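Local coordinates for protein allantoin racemase (Pseudomonas fluorescens, PDB 5LG5) that racemises allantoin, interconverting its two enantiomers, and probably acts as a hydantoin racemase as well, at residues V161-A164 against E165-I168. Sequence-based numbering, arbitrary orientation.
Sequences VRQA and ELAI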
ATOM      1  N   VAL E 161     -31.176   2.206   0.681  1.00 18.76           N
ATOM      2  CA  VAL E 161     -31.206   1.571   2.004  1.00 19.29           C
ATOM      3  C   VAL E 161     -30.674   0.150   1.963  1.00 15.71           C
ATOM      4  O   VAL E 161     -29.886  -0.228   2.839  1.00 16.16           O
ATOM      5  CB  VAL E 161     -32.630   1.621   2.676  1.00 23.37           C
ATOM      6  CG1 VAL E 161     -32.722   0.720   3.910  1.00 19.06           C
ATOM      7  CG2 VAL E 161     -33.028   3.062   3.016  1.00 25.90           C
ATOM      8  N   ARG E 162     -31.035  -0.617   0.933  1.00 13.93           N
ATOM      9  CA  ARG E 162     -30.535  -1.992   0.845  1.00 20.00           C
ATOM     10  C   ARG E 162     -29.020  -2.045   0.753  1.00 17.54           C
ATOM     11  O   ARG E 162     -28.397  -2.879   1.406  1.00 18.85           O
ATOM     12  CB  ARG E 162     -31.151  -2.802  -0.310  1.00 20.98           C
ATOM     13  CG  ARG E 162     -30.523  -4.225  -0.377  1.00 25.08           C
ATOM     14  CD  ARG E 162     -31.168  -5.238  -1.349  1.00 34.24           C
ATOM     15  NE  ARG E 162     -31.074  -4.873  -2.761  1.00 43.37           N
ATOM     16  CZ  ARG E 162     -32.062  -4.301  -3.448  1.00 49.31           C
ATOM     17  NH1 ARG E 162     -33.218  -4.054  -2.845  1.00 46.14           N
ATOM     18  NH2 ARG E 162     -31.905  -3.989  -4.731  1.00 39.30           N
ATOM     19  N   GLN E 163     -28.425  -1.167  -0.055  1.00 19.68           N
ATOM     20  CA  GLN E 163     -26.965  -1.144  -0.177  1.00 17.82           C
ATOM     21  C   GLN E 163     -26.313  -0.715   1.125  1.00 13.40           C
ATOM     22  O   GLN E 163     -25.292  -1.265   1.526  1.00 16.72           O
ATOM     23  CB  GLN E 163     -26.517  -0.233  -1.323  1.00 14.96           C
ATOM     24  CG  GLN E 163     -26.916  -0.756  -2.690  1.00 13.62           C
ATOM     25  CD  GLN E 163     -26.486  -2.191  -2.878  1.00 18.97           C
ATOM     26  OE1 GLN E 163     -25.375  -2.574  -2.501  1.00 16.56           O
ATOM     27  NE2 GLN E 163     -27.375  -3.007  -3.438  1.00 20.08           N
ATOM     28  N   ALA E 164     -26.918   0.263   1.793  1.00 15.56           N
ATOM     29  CA  ALA E 164     -26.415   0.700   3.090  1.00 11.48           C
ATOM     30  C   ALA E 164     -26.447  -0.448   4.099  1.00 16.90           C
ATOM     31  O   ALA E 164     -25.500  -0.642   4.870  1.00 14.85           O
ATOM     32  CB  ALA E 164     -27.206   1.890   3.600  1.00 12.01           C
ATOM     33  N   GLU E 165     -27.537  -1.211   4.092  1.00 16.79           N
ATOM     34  CA  GLU E 165     -27.658  -2.351   4.999  1.00 20.62           C
ATOM     35  C   GLU E 165     -26.593  -3.400   4.700  1.00 20.57           C
ATOM     36  O   GLU E 165     -25.999  -3.976   5.614  1.00 17.77           O
ATOM     37  CB  GLU E 165     -29.072  -2.942   4.934  1.00 18.67           C
ATOM     38  CG  GLU E 165     -30.106  -2.030   5.570  1.00 18.41           C
ATOM     39  CD  GLU E 165     -31.537  -2.533   5.416  1.00 31.31           C
ATOM     40  OE1 GLU E 165     -31.803  -3.326   4.479  1.00 26.21           O
ATOM     41  OE2 GLU E 165     -32.396  -2.102   6.224  1.00 30.13           O
ATOM     42  N   LEU E 166     -26.336  -3.629   3.414  1.00 17.07           N
ATOM     43  CA  LEU E 166     -25.318  -4.592   3.015  1.00 19.12           C
ATOM     44  C   LEU E 166     -23.927  -4.101   3.402  1.00 19.06           C
ATOM     45  O   LEU E 166     -23.080  -4.873   3.858  1.00 18.75           O
ATOM     46  CB  LEU E 166     -25.392  -4.856   1.508  1.00 20.47           C
ATOM     47  CG  LEU E 166     -26.619  -5.612   0.994  1.00 23.67           C
ATOM     48  CD1 LEU E 166     -26.639  -5.639  -0.531  1.00 24.95           C
ATOM     49  CD2 LEU E 166     -26.623  -7.046   1.538  1.00 30.38           C
ATOM     50  N   ALA E 167     -23.704  -2.806   3.225  1.00 17.22           N
ATOM     51  CA  ALA E 167     -22.429  -2.207   3.576  1.00 15.99           C
ATOM     52  C   ALA E 167     -22.136  -2.396   5.065  1.00 14.91           C
ATOM     53  O   ALA E 167     -21.028  -2.786   5.449  1.00 14.30           O
ATOM     54  CB  ALA E 167     -22.429  -0.734   3.206  1.00 10.78           C
ATOM     55  N   ILE E 168     -23.143  -2.157   5.896  1.00 12.30           N
ATOM     56  CA  ILE E 168     -22.994  -2.324   7.339  1.00 16.45           C
ATOM     57  C   ILE E 168     -22.747  -3.787   7.698  1.00 18.69           C
ATOM     58  O   ILE E 168     -21.762  -4.130   8.376  1.00 19.03           O
ATOM     59  CB  ILE E 168     -24.261  -1.812   8.070  1.00 18.53           C
ATOM     60  CG1 ILE E 168     -24.429  -0.317   7.831  1.00 16.52           C
ATOM     61  CG2 ILE E 168     -24.226  -2.152   9.551  1.00 14.36           C
ATOM     62  CD1 ILE E 168     -25.847   0.189   8.055  1.00 17.36           C
TER
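Glu165 leans back over Val161, one helical turn earlier: its N donates to Val161 O at 2.8 Å, nearly in line with the carbonyl, and its carboxylate atom OE2 lies 3.7 Å from Val161 CG1. With CG anti to the carbonyl carbon and beside the backbone N (chi1 -71°), the chain is carried back toward Val161 O and then runs extended. A glutamate suits this place because its methylenes can lie on the apolar valine while the carboxylate stays at the exposed surface. Val161 itself is buried, its branched side chain resting on Arg193 of helix 187-194. At Leu166 the backbone N bonds to Arg162 O at 3.0 Å, the donor tilted 23° from the carbonyl plane. Leu166 and Arg162 lie side by side, pointing the same way; the aliphatic CG of Arg162 lies against the leucine methyl, 4.1 Å from Leu166 CD1. Leu166 CD1 also meets the side-chain amide of Gln163, 3.9 Å from OE1; that oxygen accepts a hydrogen bond from Arg140 on strand 136-141. Ala167 N donates to Gln163 O at 2.8 Å, and its single methyl fits where the helix comes close to Ser138 and Ser111 on two strands. Ile168 adds the next hydrogen bond, its N 3.0 Å from Ala164 O; both residues touch Thr194, where a small alanine allows close approach and the isoleucine adds apolar bulk. Four successive i to i+4 backbone bonds mark a regular alpha-helix, amphipathic, packed on strands 136-141 and 110-114 of one parallel sheet and on helix 187-194 in the Asp/Glu/hydantoin racemase fold.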